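Local coordinates for p-47 protein (Clostridium botulinum E1 str. 'BoNT E Beluga', PDB 5WIX) that is of unknown function but has a tulip-domain fold resembling bactericidal/permeability-increasing protein, which is consistent with, though no proof of, lipid binding, at residues N310-R315 and C336-I341; P250-N255 and D389-E394; L236-K241 and V424-Q429. One frame throughout, in Å; residues are numbered along the deposited sequence.

Overall arrangement
The three contacts lie within one half and the middle of an elongated BPI-like chain and nest in sequence: contact 1 falls inside the loop closed by contact 2, and contact 2 inside that closed by contact 3. The centre of contact 3 (236-241 with 424-429) is about 6 Å from the centre of the chain; those of contacts 1 and 2 are about 22 and 23 Å from it. Contacts 1 and 2, about 12 Å apart between centres, meet directly at L391, where T338 CG2 lies 3.4 Å from L391 O. Contacts 1 and 3, with centres about 17 Å apart, do not touch. Contacts 2 and 3, about 20 Å apart between centres, share helix 240-252.

Contact 1 (N310-R315 and C336-I341); sequences NKLKTR and CITKFI
The carboxamide of N310 is turned toward the K339 side chain, its ND2 lying 3.6 Å from K339 CE where the two side chains run askew, while its OD1 accepts a hydrogen bond from K311 NZ in the carbonyl plane. The other flat group, the F340 ring, is swung off the 310-315 segment by a CG anti to the backbone N (chi1 171°) and packs on I420 and L422 of strand 414-422 and on V349; of the side chain, CB stays close to N310 O (3.2 Å). Both groups mark one end of the antiparallel beta hairpin of strands 311-322 and 328-343, part of the curled sheet of this tulip-domain protein. There the pairing is extended by F340 N, which donates to N310 O at 2.9 Å. Further along, L312 and T338 exchange two backbone hydrogen bonds, as do T314 and C336. The non-hydrogen-bonded pairs K311-K339 and K313-I337 alternate with them.

One face carries buried L312, T314, C336 and T338. L312 CB approaches T338 OG1, and the leucine continues onto M304 and L306 of strand 293-307 and F351 of strand 348-363, which flank the hairpin on its two sides; L391 covers the other three. The other face carries buried I337 among the partly exposed K311, K313 and K339; K313 runs beside I337, its CD 3.6 Å from I337 CD1. C336 O receives two donors from one residue: T314 N at 3.0 Å, standing 52° out of the carbonyl plane, and, weakly, T314 OG1 at 3.3 Å.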
loop_
_atom_site.group_PDB
_atom_site.type_symbol
_atom_site.label_atom_id
_atom_site.label_comp_id
_atom_site.label_asym_id
_atom_site.label_seq_id
_atom_site.Cartn_x
_atom_site.Cartn_y
_atom_site.Cartn_z
ATOM N N ASN A 310 -14.794 -7.986 -3.540
ATOM C CA ASN A 310 -15.198 -6.581 -3.395
ATOM C C ASN A 310 -16.522 -6.367 -2.621
ATOM O O ASN A 310 -17.005 -5.230 -2.493
ATOM C CB ASN A 310 -15.302 -5.920 -4.776
ATOM C CG ASN A 310 -16.446 -6.478 -5.624
ATOM O OD1 ASN A 310 -16.886 -7.619 -5.437
ATOM N ND2 ASN A 310 -16.926 -5.670 -6.575
ATOM N N LYS A 311 -17.100 -7.449 -2.104
ATOM C CA LYS A 311 -18.357 -7.346 -1.351
ATOM C C LYS A 311 -18.194 -7.640 0.164
ATOM O O LYS A 311 -17.338 -8.439 0.574
ATOM C CB LYS A 311 -19.421 -8.288 -1.958
ATOM C CG LYS A 311 -19.683 -8.127 -3.478
ATOM C CD LYS A 311 -20.562 -9.275 -4.024
ATOM C CE LYS A 311 -20.491 -9.419 -5.546
ATOM N NZ LYS A 311 -19.109 -9.718 -6.082
ATOM N N LEU A 312 -19.017 -6.990 0.988
ATOM C CA LEU A 312 -19.078 -7.276 2.430
ATOM C C LEU A 312 -20.333 -8.076 2.790
ATOM O O LEU A 312 -21.449 -7.708 2.409
ATOM C CB LEU A 312 -19.045 -5.978 3.239
ATOM C CG LEU A 312 -17.798 -5.124 3.023
ATOM C CD1 LEU A 312 -18.167 -3.710 3.268
ATOM C CD2 LEU A 312 -16.683 -5.529 3.969
ATOM N N LYS A 313 -20.129 -9.183 3.495
ATOM C CA LYS A 313 -21.215 -10.035 3.977
ATOM C C LYS A 313 -21.450 -9.712 5.440
ATOM O O LYS A 313 -20.586 -9.957 6.286
ATOM C CB LYS A 313 -20.871 -11.528 3.802
ATOM C CG LYS A 313 -21.932 -12.519 4.317
ATOM C CD LYS A 313 -22.104 -13.718 3.346
ATOM C CE LYS A 313 -21.339 -14.965 3.780
ATOM N NZ LYS A 313 -21.392 -16.061 2.763
ATOM N N THR A 314 -22.610 -9.146 5.745
ATOM C CA THR A 314 -22.909 -8.806 7.126
ATOM C C THR A 314 -23.907 -9.786 7.731
ATOM O O THR A 314 -24.881 -10.189 7.084
ATOM C CB THR A 314 -23.431 -7.405 7.222
ATOM O OG1 THR A 314 -22.607 -6.546 6.396
ATOM C CG2 THR A 314 -23.387 -6.956 8.661
ATOM N N ARG A 315 -23.637 -10.191 8.969
ATOM C CA ARG A 315 -24.401 -11.240 9.633
ATOM C C ARG A 315 -24.584 -10.885 11.101
ATOM O O ARG A 315 -23.718 -11.175 11.922
ATOM C CB ARG A 315 -23.686 -12.580 9.493
ATOM C CG ARG A 315 -24.594 -13.754 9.222
ATOM C CD ARG A 315 -23.810 -15.068 9.216
ATOM N NE ARG A 315 -22.714 -15.055 8.247
ATOM C CZ ARG A 315 -21.555 -15.691 8.415
ATOM N NH1 ARG A 315 -21.331 -16.388 9.525
ATOM N NH2 ARG A 315 -20.615 -15.628 7.477
ATOM N N CYS A 336 -26.864 -9.571 5.089
ATOM C CA CYS A 336 -26.941 -8.469 4.131
ATOM C C CYS A 336 -25.604 -8.163 3.472
ATOM O O CYS A 336 -24.663 -7.679 4.121
ATOM C CB CYS A 336 -27.468 -7.204 4.817
ATOM S SG CYS A 336 -27.547 -5.756 3.736
ATOM N N ILE A 337 -25.552 -8.433 2.171
ATOM C CA ILE A 337 -24.379 -8.203 1.340
ATOM C C ILE A 337 -24.287 -6.751 0.856
ATOM O O ILE A 337 -25.217 -6.242 0.223
ATOM C CB ILE A 337 -24.417 -9.113 0.136
ATOM C CG1 ILE A 337 -24.830 -10.527 0.558
ATOM C CG2 ILE A 337 -23.082 -9.074 -0.595
ATOM C CD1 ILE A 337 -23.839 -11.208 1.449
ATOM N N THR A 338 -23.179 -6.079 1.156
ATOM C CA THR A 338 -22.945 -4.751 0.600
ATOM C C THR A 338 -21.744 -4.806 -0.329
ATOM O O THR A 338 -20.940 -5.734 -0.230
ATOM C CB THR A 338 -22.703 -3.708 1.678
ATOM O OG1 THR A 338 -21.587 -4.116 2.476
ATOM C CG2 THR A 338 -23.903 -3.611 2.558
ATOM N N LYS A 339 -21.620 -3.807 -1.207
ATOM C CA LYS A 339 -20.628 -3.834 -2.286
ATOM C C LYS A 339 -19.786 -2.565 -2.428
ATOM O O LYS A 339 -20.316 -1.457 -2.418
ATOM C CB LYS A 339 -21.327 -4.108 -3.623
ATOM C CG LYS A 339 -20.409 -4.112 -4.828
ATOM C CD LYS A 339 -21.183 -4.309 -6.138
ATOM C CE LYS A 339 -20.230 -4.460 -7.343
ATOM N NZ LYS A 339 -20.929 -4.642 -8.653
ATOM N N PHE A 340 -18.478 -2.742 -2.595
ATOM C CA PHE A 340 -17.562 -1.635 -2.856
ATOM C C PHE A 340 -17.951 -0.923 -4.137
ATOM O O PHE A 340 -18.422 -1.547 -5.078
ATOM C CB PHE A 340 -16.127 -2.151 -2.946
ATOM C CG PHE A 340 -15.132 -1.131 -3.427
ATOM C CD1 PHE A 340 -14.497 -0.284 -2.532
ATOM C CD2 PHE A 340 -14.795 -1.048 -4.770
ATOM C CE1 PHE A 340 -13.566 0.645 -2.972
ATOM C CE2 PHE A 340 -13.863 -0.129 -5.214
ATOM C CZ PHE A 340 -13.248 0.716 -4.318
ATOM N N ILE A 341 -17.751 0.387 -4.162
ATOM C CA ILE A 341 -18.188 1.235 -5.269
ATOM C C ILE A 341 -17.211 2.378 -5.400
ATOM O O ILE A 341 -16.965 3.111 -4.438
ATOM C CB ILE A 341 -19.614 1.807 -5.050
ATOM C CG1 ILE A 341 -20.672 0.784 -5.452
ATOM C CG2 ILE A 341 -19.814 3.115 -5.846
ATOM C CD1 ILE A 341 -20.581 0.419 -6.888
#

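Contact 2 (P250-N255 and D389-E394)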
loop_
_atom_site.group_PDB
_atom_site.type_symbol
_atom_site.label_atom_id
_atom_site.label_comp_id
_atom_site.label_asym_id
_atom_site.label_seq_id
_atom_site.Cartn_x
_atom_site.Cartn_y
_atom_site.Cartn_z
ATOM N N PRO A 250 -14.010 2.360 11.087
ATOM C CA PRO A 250 -14.210 3.736 11.575
ATOM C C PRO A 250 -15.481 4.364 11.070
ATOM O O PRO A 250 -16.173 5.028 11.854
ATOM C CB PRO A 250 -13.000 4.483 11.026
ATOM C CG PRO A 250 -11.935 3.433 10.915
ATOM C CD PRO A 250 -12.653 2.174 10.523
ATOM N N LYS A 251 -15.818 4.144 9.804
ATOM C CA LYS A 251 -17.061 4.715 9.281
ATOM C C LYS A 251 -18.288 3.974 9.841
ATOM O O LYS A 251 -19.132 4.572 10.503
ATOM C CB LYS A 251 -17.084 4.685 7.758
ATOM C CG LYS A 251 -18.309 5.364 7.153
ATOM C CD LYS A 251 -18.478 6.799 7.636
ATOM C CE LYS A 251 -19.803 7.393 7.160
ATOM N NZ LYS A 251 -20.167 8.655 7.875
ATOM N N LEU A 252 -18.349 2.675 9.569
ATOM C CA LEU A 252 -19.407 1.773 10.009
ATOM C C LEU A 252 -19.756 1.981 11.459
ATOM O O LEU A 252 -20.914 2.209 11.816
ATOM C CB LEU A 252 -18.964 0.311 9.804
ATOM C CG LEU A 252 -19.826 -0.847 10.307
ATOM C CD1 LEU A 252 -20.994 -1.055 9.364
ATOM C CD2 LEU A 252 -19.025 -2.130 10.431
ATOM N N SER A 253 -18.736 1.927 12.299
ATOM C CA SER A 253 -18.931 1.948 13.740
ATOM C C SER A 253 -19.465 3.298 14.276
ATOM O O SER A 253 -19.691 3.460 15.476
ATOM C CB SER A 253 -17.612 1.601 14.409
ATOM O OG SER A 253 -16.749 2.719 14.383
ATOM N N SER A 254 -19.661 4.258 13.379
ATOM C CA SER A 254 -20.192 5.569 13.715
ATOM C C SER A 254 -21.390 5.823 12.832
ATOM O O SER A 254 -21.774 6.968 12.605
ATOM C CB SER A 254 -19.155 6.672 13.490
ATOM O OG SER A 254 -19.174 7.124 12.133
ATOM N N ASN A 255 -21.948 4.753 12.282
ATOM C CA ASN A 255 -23.102 4.911 11.417
ATOM C C ASN A 255 -24.342 4.312 12.052
ATOM O O ASN A 255 -25.348 4.085 11.355
ATOM C CB ASN A 255 -22.864 4.251 10.061
ATOM C CG ASN A 255 -23.519 5.017 8.935
ATOM O OD1 ASN A 255 -23.455 6.264 8.906
ATOM N ND2 ASN A 255 -24.175 4.290 8.006
ATOM N N ASP A 389 -29.979 -0.278 6.496
ATOM C CA ASP A 389 -29.774 1.100 6.063
ATOM C C ASP A 389 -28.405 1.649 6.514
ATOM O O ASP A 389 -27.806 2.492 5.822
ATOM C CB ASP A 389 -30.919 1.995 6.581
ATOM C CG ASP A 389 -32.194 1.892 5.730
ATOM O OD1 ASP A 389 -32.455 0.821 5.122
ATOM O OD2 ASP A 389 -32.939 2.901 5.676
ATOM N N SER A 390 -27.906 1.152 7.648
ATOM C CA SER A 390 -26.693 1.704 8.256
ATOM C C SER A 390 -25.458 1.120 7.615
ATOM O O SER A 390 -24.358 1.615 7.829
ATOM C CB SER A 390 -26.639 1.422 9.758
ATOM O OG SER A 390 -26.310 0.054 9.979
ATOM N N LEU A 391 -25.655 0.028 6.881
ATOM C CA LEU A 391 -24.594 -0.613 6.127
ATOM C C LEU A 391 -24.321 0.039 4.767
ATOM O O LEU A 391 -23.562 -0.506 3.973
ATOM C CB LEU A 391 -24.938 -2.078 5.893
ATOM C CG LEU A 391 -25.141 -2.846 7.184
ATOM C CD1 LEU A 391 -25.323 -4.334 6.882
ATOM C CD2 LEU A 391 -23.958 -2.623 8.114
ATOM N N ALA A 392 -24.954 1.177 4.487
ATOM C CA ALA A 392 -24.828 1.795 3.173
ATOM C C ALA A 392 -24.381 3.232 3.281
ATOM O O ALA A 392 -25.190 4.155 3.272
ATOM C CB ALA A 392 -26.124 1.713 2.406
ATOM N N PHE A 393 -23.069 3.399 3.320
ATOM C CA PHE A 393 -22.439 4.676 3.571
ATOM C C PHE A 393 -21.304 4.957 2.580
ATOM O O PHE A 393 -21.103 4.209 1.625
ATOM C CB PHE A 393 -21.903 4.681 5.001
ATOM C CG PHE A 393 -21.203 3.417 5.370
ATOM C CD1 PHE A 393 -19.851 3.223 5.025
ATOM C CD2 PHE A 393 -21.895 2.394 6.005
ATOM C CE1 PHE A 393 -19.184 2.034 5.348
ATOM C CE2 PHE A 393 -21.251 1.204 6.339
ATOM C CZ PHE A 393 -19.882 1.025 6.000
ATOM N N GLU A 394 -20.561 6.030 2.842
ATOM C CA GLU A 394 -19.434 6.472 2.021
ATOM C C GLU A 394 -18.274 6.861 2.933
ATOM O O GLU A 394 -18.466 7.666 3.842
ATOM C CB GLU A 394 -19.838 7.664 1.117
ATOM C CG GLU A 394 -18.663 8.522 0.598
ATOM C CD GLU A 394 -19.081 9.627 -0.382
ATOM O OE1 GLU A 394 -19.502 9.318 -1.530
ATOM O OE2 GLU A 394 -18.955 10.817 -0.006
#
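The one hydrogen bond across this contact runs from N255 ND2 to S390 O (2.7 Å) and is nearly straight, with 167° at the hydrogen. The acceptor lies in the plane of the N255 carboxamide, whereas the amide nitrogen is tilted from the plane of the S390 carbonyl. This bond ties the loop that follows helix 240-252 to the residues around the end of the 370-390 helical region. Polar contacts within 250-255 shape its turn: a type I beta turn from L252 to N255 brings the asparagine round to face S390, and K251 O is gripped by both S254 N and S254 OG. S390 OG turns back to F387 O.

The apolar part centres on the F393 ring, which lies against the 250-255 segment with L252 N, K251 CG and N255 ND2 all on the same side of its plane. L252 N lies over that face, 4.2 Å above the plane and displaced toward the rim; S390 O is at the edge, in plane. N255 ND2 approaches obliquely, 3.6 Å from F393 CD2. K251 CG, also oblique, is 3.4 Å from F393 CD1, and the lysine chain, bent at chi2 (55°), runs alongside the phenylalanine, antiparallel to it, until K251 CE lies near E394 O (3.6 Å). L252, with CG anti to the backbone N (chi1 174°), brings CD1 into the corner formed by L391 CD2 (3.6 Å) and F393 CE2 (3.8 Å); the two leucines lie side by side.

The contact joins segments separated by 133 intervening residues. Beyond them, L391 packs on C336 and T338 of strand 328-343, while F393 is backbone-bonded to F351 and A392 packs on I353, both of strand 348-363.

Contact 3 (L236-K241 and V424-Q429); sequences LLISEK and VGFCIQ
I238 and F426 form the main interlock on one face of this strand pair: their side chains lie side by side and point the same way, and I238 CD1 pushes against the edge of the ring, near its plane, 3.5 Å from F426 CD2. Here the isoleucine CG1 is anti to the carbonyl carbon (chi1 -70°); together with an extended chi2 (150°) this directs the delta methyl to the ring, with I428 CD1 farther off, 4.4 Å from I238 CD1. L236 CD2 touches the tip of I428 from the next position on the same face, at 4.3 Å from I428 CD1. The F243 ring meets that of F426 nearly parallel; I403 touches both L236 and I428, and F399 touches I428.

On the opposite face, L237 CD1 packs at 3.4 Å on both F426 O and C427 CB, close to where G425 bears no side chain. At the end of the pairing, E240 CB rests against V424 O, while E240 OE1 accepts a hydrogen bond from G275 N.

Backbone bonds in both directions join L236 to I428 and I238 to F426; I238 N donates to F426 O at 2.6 Å. S239 then takes the N-cap position of helix 240-252. Strands 234-238 and 426-432 are inner neighbours in a six-stranded antiparallel sheet near the middle of the chain, consistent with the central sheet that joins the two halves of BPI-like proteins.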
loop_
_atom_site.group_PDB
_atom_site.type_symbol
_atom_site.label_atom_id
_atom_site.label_comp_id
_atom_site.label_asym_id
_atom_site.label_seq_id
_atom_site.Cartn_x
_atom_site.Cartn_y
_atom_site.Cartn_z
ATOM N N LEU A 236 -0.127 1.606 -4.461
ATOM C CA LEU A 236 -0.117 1.371 -3.018
ATOM C C LEU A 236 -1.107 0.255 -2.715
ATOM O O LEU A 236 -2.276 0.340 -3.101
ATOM C CB LEU A 236 -0.465 2.666 -2.283
ATOM C CG LEU A 236 -0.394 2.894 -0.764
ATOM C CD1 LEU A 236 -0.018 4.311 -0.406
ATOM C CD2 LEU A 236 -1.753 2.562 -0.143
ATOM N N LEU A 237 -0.633 -0.788 -2.042
ATOM C CA LEU A 237 -1.488 -1.912 -1.692
ATOM C C LEU A 237 -1.647 -2.115 -0.185
ATOM O O LEU A 237 -0.679 -2.460 0.508
ATOM C CB LEU A 237 -0.954 -3.200 -2.299
ATOM C CG LEU A 237 -2.046 -4.268 -2.296
ATOM C CD1 LEU A 237 -3.349 -3.628 -2.766
ATOM C CD2 LEU A 237 -1.666 -5.443 -3.188
ATOM N N ILE A 238 -2.874 -1.922 0.312
ATOM C CA ILE A 238 -3.192 -2.127 1.734
ATOM C C ILE A 238 -3.760 -3.526 1.987
ATOM O O ILE A 238 -4.697 -3.961 1.293
ATOM C CB ILE A 238 -4.203 -1.087 2.232
ATOM C CG1 ILE A 238 -3.558 0.294 2.309
ATOM C CG2 ILE A 238 -4.726 -1.471 3.586
ATOM C CD1 ILE A 238 -4.545 1.418 2.067
ATOM N N SER A 239 -3.174 -4.228 2.960
ATOM C CA SER A 239 -3.629 -5.563 3.358
ATOM C C SER A 239 -5.106 -5.544 3.757
ATOM O O SER A 239 -5.633 -4.497 4.148
ATOM C CB SER A 239 -2.799 -6.085 4.527
ATOM O OG SER A 239 -3.232 -5.495 5.753
ATOM N N GLU A 240 -5.768 -6.698 3.697
ATOM C CA GLU A 240 -7.177 -6.758 4.074
ATOM C C GLU A 240 -7.414 -6.252 5.501
ATOM O O GLU A 240 -8.310 -5.434 5.728
ATOM C CB GLU A 240 -7.728 -8.176 3.940
ATOM C CG GLU A 240 -8.954 -8.428 4.819
ATOM C CD GLU A 240 -9.745 -9.658 4.407
ATOM O OE1 GLU A 240 -9.885 -10.585 5.231
ATOM O OE2 GLU A 240 -10.252 -9.693 3.268
ATOM N N LYS A 241 -6.597 -6.714 6.445
ATOM C CA LYS A 241 -6.776 -6.348 7.846
ATOM C C LYS A 241 -6.786 -4.835 8.007
ATOM O O LYS A 241 -7.799 -4.257 8.417
ATOM C CB LYS A 241 -5.689 -6.971 8.734
ATOM C CG LYS A 241 -5.854 -6.673 10.231
ATOM C CD LYS A 241 -4.852 -7.456 11.104
ATOM C CE LYS A 241 -3.760 -6.545 11.683
ATOM N NZ LYS A 241 -4.291 -5.238 12.219
ATOM N N VAL A 424 -9.924 -7.906 -2.247
ATOM C CA VAL A 424 -9.332 -8.494 -1.034
ATOM C C VAL A 424 -8.335 -7.548 -0.386
ATOM O O VAL A 424 -8.402 -7.267 0.817
ATOM C CB VAL A 424 -8.626 -9.830 -1.295
ATOM C CG1 VAL A 424 -8.134 -10.413 0.023
ATOM C CG2 VAL A 424 -9.567 -10.795 -1.988
ATOM N N GLY A 425 -7.393 -7.070 -1.183
ATOM C CA GLY A 425 -6.510 -6.025 -0.729
ATOM C C GLY A 425 -7.141 -4.709 -1.121
ATOM O O GLY A 425 -8.119 -4.674 -1.887
ATOM N N PHE A 426 -6.598 -3.618 -0.602
ATOM C CA PHE A 426 -7.173 -2.308 -0.883
ATOM C C PHE A 426 -6.080 -1.545 -1.569
ATOM O O PHE A 426 -5.013 -1.333 -0.979
ATOM C CB PHE A 426 -7.646 -1.585 0.398
ATOM C CG PHE A 426 -8.251 -0.218 0.145
ATOM C CD1 PHE A 426 -9.604 -0.079 -0.135
ATOM C CD2 PHE A 426 -7.465 0.929 0.196
ATOM C CE1 PHE A 426 -10.153 1.174 -0.372
ATOM C CE2 PHE A 426 -8.020 2.187 -0.032
ATOM C CZ PHE A 426 -9.362 2.306 -0.318
ATOM N N CYS A 427 -6.331 -1.178 -2.821
ATOM C CA CYS A 427 -5.287 -0.669 -3.691
ATOM C C CYS A 427 -5.622 0.710 -4.195
ATOM O O CYS A 427 -6.709 0.945 -4.754
ATOM C CB CYS A 427 -5.064 -1.607 -4.880
ATOM S SG CYS A 427 -3.845 -0.998 -6.109
ATOM N N ILE A 428 -4.672 1.616 -4.003
ATOM C CA ILE A 428 -4.797 2.984 -4.488
ATOM C C ILE A 428 -3.726 3.197 -5.566
ATOM O O ILE A 428 -2.607 2.734 -5.384
ATOM C CB ILE A 428 -4.634 4.010 -3.339
ATOM C CG1 ILE A 428 -5.676 3.752 -2.257
ATOM C CG2 ILE A 428 -4.754 5.415 -3.865
ATOM C CD1 ILE A 428 -5.483 4.546 -0.940
ATOM N N GLN A 429 -4.080 3.885 -6.654
ATOM C CA GLN A 429 -3.205 4.117 -7.802
ATOM C C GLN A 429 -3.267 5.568 -8.271
ATOM O O GLN A 429 -4.330 6.191 -8.232
ATOM C CB GLN A 429 -3.580 3.215 -8.987
ATOM C CG GLN A 429 -3.370 1.720 -8.794
ATOM C CD GLN A 429 -3.909 0.909 -9.962
ATOM O OE1 GLN A 429 -4.747 1.395 -10.754
ATOM N NE2 GLN A 429 -3.432 -0.331 -10.088
#